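Local coordinates for secreted effector protein SopD (Salmonella typhimurium, PDB 5CPC) that acts in host cells as a virulence effector, contributing to replication in macrophages and, together with SopB, to membrane fission and macropinosome formation during invasion, at residues 230-235 and 301-306; 216-221 and 279-284. All blocks are in the same frame, centred on the assembly; numbering follows the deposited sequence.

Interaction 1: 230-235 and 301-306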
loop_
_atom_site.group_PDB
_atom_site.type_symbol
_atom_site.label_atom_id
_atom_site.label_comp_id
_atom_site.label_asym_id
_atom_site.label_seq_id
_atom_site.Cartn_x
_atom_site.Cartn_y
_atom_site.Cartn_z
ATOM N N CYS A 230 -4.976 -13.420 3.625
ATOM C CA CYS A 230 -4.002 -12.374 3.168
ATOM C C CYS A 230 -4.404 -10.957 3.515
ATOM O O CYS A 230 -3.558 -10.116 3.669
ATOM C CB CYS A 230 -3.637 -12.496 1.680
ATOM S SG CYS A 230 -5.087 -12.205 0.550
ATOM N N LYS A 231 -5.678 -10.685 3.713
ATOM C CA LYS A 231 -6.066 -9.347 4.132
ATOM C C LYS A 231 -6.329 -9.156 5.609
ATOM O O LYS A 231 -6.682 -8.084 5.977
ATOM C CB LYS A 231 -7.281 -8.884 3.327
ATOM C CG LYS A 231 -6.895 -8.701 1.831
ATOM C CD LYS A 231 -8.069 -8.136 1.044
ATOM C CE LYS A 231 -8.925 -9.275 0.430
ATOM N NZ LYS A 231 -10.258 -8.812 -0.090
ATOM N N ILE A 232 -6.149 -10.174 6.459
ATOM C CA ILE A 232 -6.512 -10.018 7.860
ATOM C C ILE A 232 -5.313 -9.655 8.745
ATOM O O ILE A 232 -4.269 -10.312 8.704
ATOM C CB ILE A 232 -7.202 -11.341 8.422
ATOM C CG1 ILE A 232 -8.628 -11.380 7.903
ATOM C CG2 ILE A 232 -7.448 -11.309 9.903
ATOM C CD1 ILE A 232 -8.661 -12.035 6.681
ATOM N N GLY A 233 -5.514 -8.669 9.605
ATOM C CA GLY A 233 -4.589 -8.382 10.660
ATOM C C GLY A 233 -5.076 -8.793 12.042
ATOM O O GLY A 233 -6.241 -9.112 12.221
ATOM N N TYR A 234 -4.162 -8.789 13.017
ATOM C CA TYR A 234 -4.454 -9.196 14.364
ATOM C C TYR A 234 -3.410 -8.663 15.344
ATOM O O TYR A 234 -2.219 -8.607 15.003
ATOM C CB TYR A 234 -4.450 -10.765 14.494
ATOM C CG TYR A 234 -3.572 -11.534 13.502
ATOM C CD1 TYR A 234 -2.229 -11.805 13.792
ATOM C CD2 TYR A 234 -4.098 -12.045 12.320
ATOM C CE1 TYR A 234 -1.450 -12.537 12.908
ATOM C CE2 TYR A 234 -3.331 -12.795 11.429
ATOM C CZ TYR A 234 -2.020 -13.043 11.743
ATOM O OH TYR A 234 -1.217 -13.776 10.911
ATOM N N GLN A 235 -3.866 -8.329 16.549
ATOM C CA GLN A 235 -3.003 -8.004 17.685
ATOM C C GLN A 235 -3.695 -8.427 18.956
ATOM O O GLN A 235 -4.904 -8.399 19.039
ATOM C CB GLN A 235 -2.640 -6.497 17.781
ATOM C CG GLN A 235 -3.709 -5.489 17.356
ATOM C CD GLN A 235 -3.507 -4.062 17.989
ATOM O OE1 GLN A 235 -2.406 -3.709 18.475
ATOM N NE2 GLN A 235 -4.598 -3.273 18.026
ATOM N N ARG A 301 -0.969 -19.059 16.807
ATOM C CA ARG A 301 -1.242 -17.620 16.930
ATOM C C ARG A 301 -0.787 -16.839 15.700
ATOM O O ARG A 301 -0.081 -15.808 15.800
ATOM C CB ARG A 301 -0.584 -17.051 18.194
ATOM C CG ARG A 301 -0.975 -17.728 19.459
ATOM C CD ARG A 301 -0.592 -16.948 20.773
ATOM N NE ARG A 301 -1.393 -17.543 21.830
ATOM C CZ ARG A 301 -2.503 -17.012 22.350
ATOM N NH1 ARG A 301 -2.922 -15.811 21.985
ATOM N NH2 ARG A 301 -3.184 -17.681 23.281
ATOM N N SER A 302 -1.161 -17.354 14.536
ATOM C CA SER A 302 -0.946 -16.685 13.256
ATOM C C SER A 302 -2.108 -17.066 12.273
ATOM O O SER A 302 -2.720 -18.151 12.424
ATOM C CB SER A 302 0.331 -17.207 12.691
ATOM O OG SER A 302 0.550 -16.593 11.442
ATOM N N LEU A 303 -2.380 -16.234 11.271
ATOM C CA LEU A 303 -3.188 -16.704 10.140
ATOM C C LEU A 303 -2.337 -16.858 8.909
ATOM O O LEU A 303 -2.833 -17.063 7.813
ATOM C CB LEU A 303 -4.453 -15.872 9.886
ATOM C CG LEU A 303 -5.409 -15.720 11.070
ATOM C CD1 LEU A 303 -6.493 -14.695 10.765
ATOM C CD2 LEU A 303 -6.031 -17.050 11.380
ATOM N N HIS A 304 -1.024 -16.884 9.104
ATOM C CA HIS A 304 -0.076 -17.116 8.020
ATOM C C HIS A 304 0.026 -18.600 7.845
ATOM O O HIS A 304 1.005 -19.251 8.236
ATOM C CB HIS A 304 1.285 -16.450 8.309
ATOM C CG HIS A 304 2.344 -16.715 7.284
ATOM N ND1 HIS A 304 2.066 -16.969 5.954
ATOM C CD2 HIS A 304 3.693 -16.731 7.390
ATOM C CE1 HIS A 304 3.189 -17.181 5.296
ATOM N NE2 HIS A 304 4.193 -17.025 6.142
ATOM N N ILE A 305 -1.006 -19.106 7.166
ATOM C CA ILE A 305 -1.296 -20.536 7.036
ATOM C C ILE A 305 -0.917 -20.945 5.635
ATOM O O ILE A 305 -1.276 -20.267 4.677
ATOM C CB ILE A 305 -2.795 -20.714 7.342
ATOM C CG1 ILE A 305 -3.012 -20.304 8.797
ATOM C CG2 ILE A 305 -3.305 -22.091 7.031
ATOM C CD1 ILE A 305 -4.451 -20.542 9.383
ATOM N N GLY A 306 -0.195 -22.055 5.505
ATOM C CA GLY A 306 0.165 -22.573 4.204
ATOM C C GLY A 306 -0.225 -24.037 4.132
ATOM O O GLY A 306 -0.630 -24.654 5.149
#
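The one hydrogen bond between the two segments runs from the backbone N of Leu-303 to the phenol oxygen of Tyr-234: N to OH is 2.7 Å, with a nearly straight 164° at the hydrogen. Beside it, Ser-302 folds its own chain into an ST turn, its OG accepting from the backbone N of His-304 at 2.8 Å. Glu-194 ties the two hydroxyls together, since its OE1 is hydrogen-bonded to both Tyr-234 OH and Ser-302 OG.

The apolar half of the contact belongs to Leu-303. With CG anti to its carbonyl carbon (chi1 -56°), the side chain lies against the CE2 corner of the Tyr-234 ring, CG sitting 3.6 Å from CE2. One methyl goes further: Leu-303 CD1 is 3.7 Å from Tyr-234 CE2 and also meets Ile-232 CG2 at 3.6 Å, touching both strand residues. Phe-243 of the partner strand in the hairpin and Leu-292, Leu-295 and Tyr-296 of helix 285-298 also pack against Leu-303.

The buried phenol thus accepts a peptide N-H and has a carboxylate beside it, which is consistent with its own proton pointing to Glu-194; this one buried bond, bordered by apolar side chains, joins the hairpin strand to the chain just after helix 285-298.

Interaction 2: 216-221 and 279-284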
loop_
_atom_site.group_PDB
_atom_site.type_symbol
_atom_site.label_atom_id
_atom_site.label_comp_id
_atom_site.label_asym_id
_atom_site.label_seq_id
_atom_site.Cartn_x
_atom_site.Cartn_y
_atom_site.Cartn_z
ATOM N N ALA A 216 -16.299 -16.968 3.333
ATOM C CA ALA A 216 -16.175 -16.807 1.892
ATOM C C ALA A 216 -15.986 -15.317 1.492
ATOM O O ALA A 216 -15.157 -14.971 0.652
ATOM C CB ALA A 216 -17.430 -17.433 1.201
ATOM N N CYS A 217 -16.703 -14.442 2.193
ATOM C CA CYS A 217 -16.717 -13.067 1.915
ATOM C C CYS A 217 -15.406 -12.301 2.148
ATOM O O CYS A 217 -15.225 -11.251 1.559
ATOM C CB CYS A 217 -17.849 -12.444 2.707
ATOM S SG CYS A 217 -17.491 -12.154 4.450
ATOM N N ILE A 218 -14.499 -12.805 2.992
ATOM C CA ILE A 218 -13.232 -12.073 3.200
ATOM C C ILE A 218 -12.221 -12.324 2.107
ATOM O O ILE A 218 -11.085 -11.873 2.236
ATOM C CB ILE A 218 -12.536 -12.369 4.565
ATOM C CG1 ILE A 218 -12.124 -13.856 4.645
ATOM C CG2 ILE A 218 -13.452 -11.935 5.673
ATOM C CD1 ILE A 218 -11.279 -14.270 5.887
ATOM N N ASN A 219 -12.612 -13.092 1.080
ATOM C CA ASN A 219 -11.722 -13.461 -0.030
ATOM C C ASN A 219 -12.572 -13.764 -1.273
ATOM O O ASN A 219 -12.375 -14.760 -1.981
ATOM C CB ASN A 219 -10.827 -14.652 0.353
ATOM C CG ASN A 219 -9.860 -15.077 -0.753
ATOM O OD1 ASN A 219 -9.509 -14.285 -1.630
ATOM N ND2 ASN A 219 -9.452 -16.365 -0.729
ATOM N N ALA A 220 -13.533 -12.896 -1.530
ATOM C CA ALA A 220 -14.240 -12.883 -2.815
ATOM C C ALA A 220 -15.140 -14.120 -3.033
ATOM O O ALA A 220 -15.260 -14.607 -4.171
ATOM C CB ALA A 220 -13.232 -12.675 -4.002
ATOM N N GLY A 221 -15.781 -14.621 -1.965
ATOM C CA GLY A 221 -16.713 -15.754 -2.092
ATOM C C GLY A 221 -16.120 -17.143 -2.355
ATOM O O GLY A 221 -16.861 -18.156 -2.544
ATOM N N ASN A 279 -16.762 -4.455 3.475
ATOM C CA ASN A 279 -18.074 -4.143 4.059
ATOM C C ASN A 279 -18.770 -5.409 4.574
ATOM O O ASN A 279 -19.395 -5.383 5.646
ATOM C CB ASN A 279 -18.959 -3.351 3.063
ATOM C CG ASN A 279 -18.429 -1.914 2.812
ATOM O OD1 ASN A 279 -17.981 -1.232 3.740
ATOM N ND2 ASN A 279 -18.435 -1.490 1.556
ATOM N N ASP A 280 -18.632 -6.514 3.829
ATOM C CA ASP A 280 -19.211 -7.798 4.261
ATOM C C ASP A 280 -18.568 -8.169 5.557
ATOM O O ASP A 280 -19.253 -8.583 6.486
ATOM C CB ASP A 280 -18.958 -8.927 3.244
ATOM C CG ASP A 280 -19.867 -8.841 2.014
ATOM O OD1 ASP A 280 -20.928 -8.177 2.114
ATOM O OD2 ASP A 280 -19.529 -9.436 0.951
ATOM N N TYR A 281 -17.249 -8.034 5.626
ATOM C CA TYR A 281 -16.531 -8.495 6.802
ATOM C C TYR A 281 -17.087 -7.711 8.040
ATOM O O TYR A 281 -17.504 -8.305 9.032
ATOM C CB TYR A 281 -14.980 -8.341 6.596
ATOM C CG TYR A 281 -14.288 -8.362 7.893
ATOM C CD1 TYR A 281 -14.222 -9.540 8.635
ATOM C CD2 TYR A 281 -13.730 -7.219 8.430
ATOM C CE1 TYR A 281 -13.612 -9.574 9.852
ATOM C CE2 TYR A 281 -13.146 -7.248 9.709
ATOM C CZ TYR A 281 -13.079 -8.428 10.402
ATOM O OH TYR A 281 -12.496 -8.517 11.666
ATOM N N HIS A 282 -17.178 -6.378 7.939
ATOM C CA HIS A 282 -17.717 -5.600 9.044
ATOM C C HIS A 282 -19.180 -5.836 9.361
ATOM O O HIS A 282 -19.590 -5.770 10.532
ATOM C CB HIS A 282 -17.431 -4.070 8.854
ATOM C CG HIS A 282 -15.983 -3.745 9.003
ATOM N ND1 HIS A 282 -15.200 -3.328 7.951
ATOM C CD2 HIS A 282 -15.136 -3.935 10.048
ATOM C CE1 HIS A 282 -13.953 -3.184 8.364
ATOM N NE2 HIS A 282 -13.884 -3.550 9.632
ATOM N N ALA A 283 -20.001 -6.055 8.343
ATOM C CA ALA A 283 -21.387 -6.414 8.649
ATOM C C ALA A 283 -21.441 -7.739 9.491
ATOM O O ALA A 283 -22.266 -7.870 10.381
ATOM C CB ALA A 283 -22.217 -6.504 7.365
ATOM N N LYS A 284 -20.502 -8.670 9.272
ATOM C CA LYS A 284 -20.602 -9.996 9.870
ATOM C C LYS A 284 -19.430 -10.278 10.842
ATOM O O LYS A 284 -19.158 -11.423 11.178
ATOM C CB LYS A 284 -20.592 -11.065 8.797
ATOM C CG LYS A 284 -21.651 -10.867 7.748
ATOM C CD LYS A 284 -22.118 -12.195 7.346
ATOM C CE LYS A 284 -21.605 -12.566 6.005
ATOM N NZ LYS A 284 -22.804 -12.273 5.151
#
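Tyr-281 OH is gripped twice, by Asp-289 OD1 and Lys-285 NZ, both from helix 285-298, which starts just past the kink at Lys-284. While the hydroxyl is held there, the other end of the side chain faces the loop: Ile-218 CG2 meets the ring at Tyr-281 CD1, 3.9 Å away, and the root of the side chain at Tyr-281 CB, 4.0 Å away. Setting the tyrosine's CG anti to the backbone N (chi1 161°) brings CD1 to Ile-218 and puts CD2, on the other side of the ring, 3.8 Å above the centre of the His-282 imidazole.

Cys-217 carries the rest. Its CB and SG are each 3.7 Å from Asp-280 CB, so the thiol packs against the root of the aspartate rather than its carboxylate; Asp-280 OD2 has a weak hydrogen bond to Gln-276 NE2, one turn earlier. The thiol stands between the backbone N and the carbonyl carbon (chi1 79°), which turns it to the helix. Lys-284 CE borders the sulfur more loosely.

Within the loop, Ala-216 O accepts from Gly-221 N at 2.7 Å and Asn-219 N at 3.2 Å, from opposite faces of its plane.

The loop following helix 209-215 is packed on the last turn of helix 264-283. Ile-288 of helix 285-298 touches both Cys-217 and Tyr-281, and Phe-243 and Met-245 of strand 240-245 also lie against the tyrosine.

How the interactions relate
Coming from the N terminus, the chain reaches 216-221 first, then 230-235, 279-284 and finally 301-306, so the two contacts cross instead of nesting. Interaction 2 closes a loop of 57 residues that takes in the hairpin 232-245 and most of helix 264-283. Interaction 1 closes one of 65, running from that hairpin through helices 248-256, 264-283 and 285-298 to the segment near the C terminus. The centres are 16 Å apart, and the packing is continuous where Ile-232 CD1 meets Ile-218 CD1 at 3.5 Å. Asp-277 adds a polar link, salt-bridged to Lys-231 and weakly bonded to the backbone N of Ala-220, while Phe-243 touches side chains of both contacts.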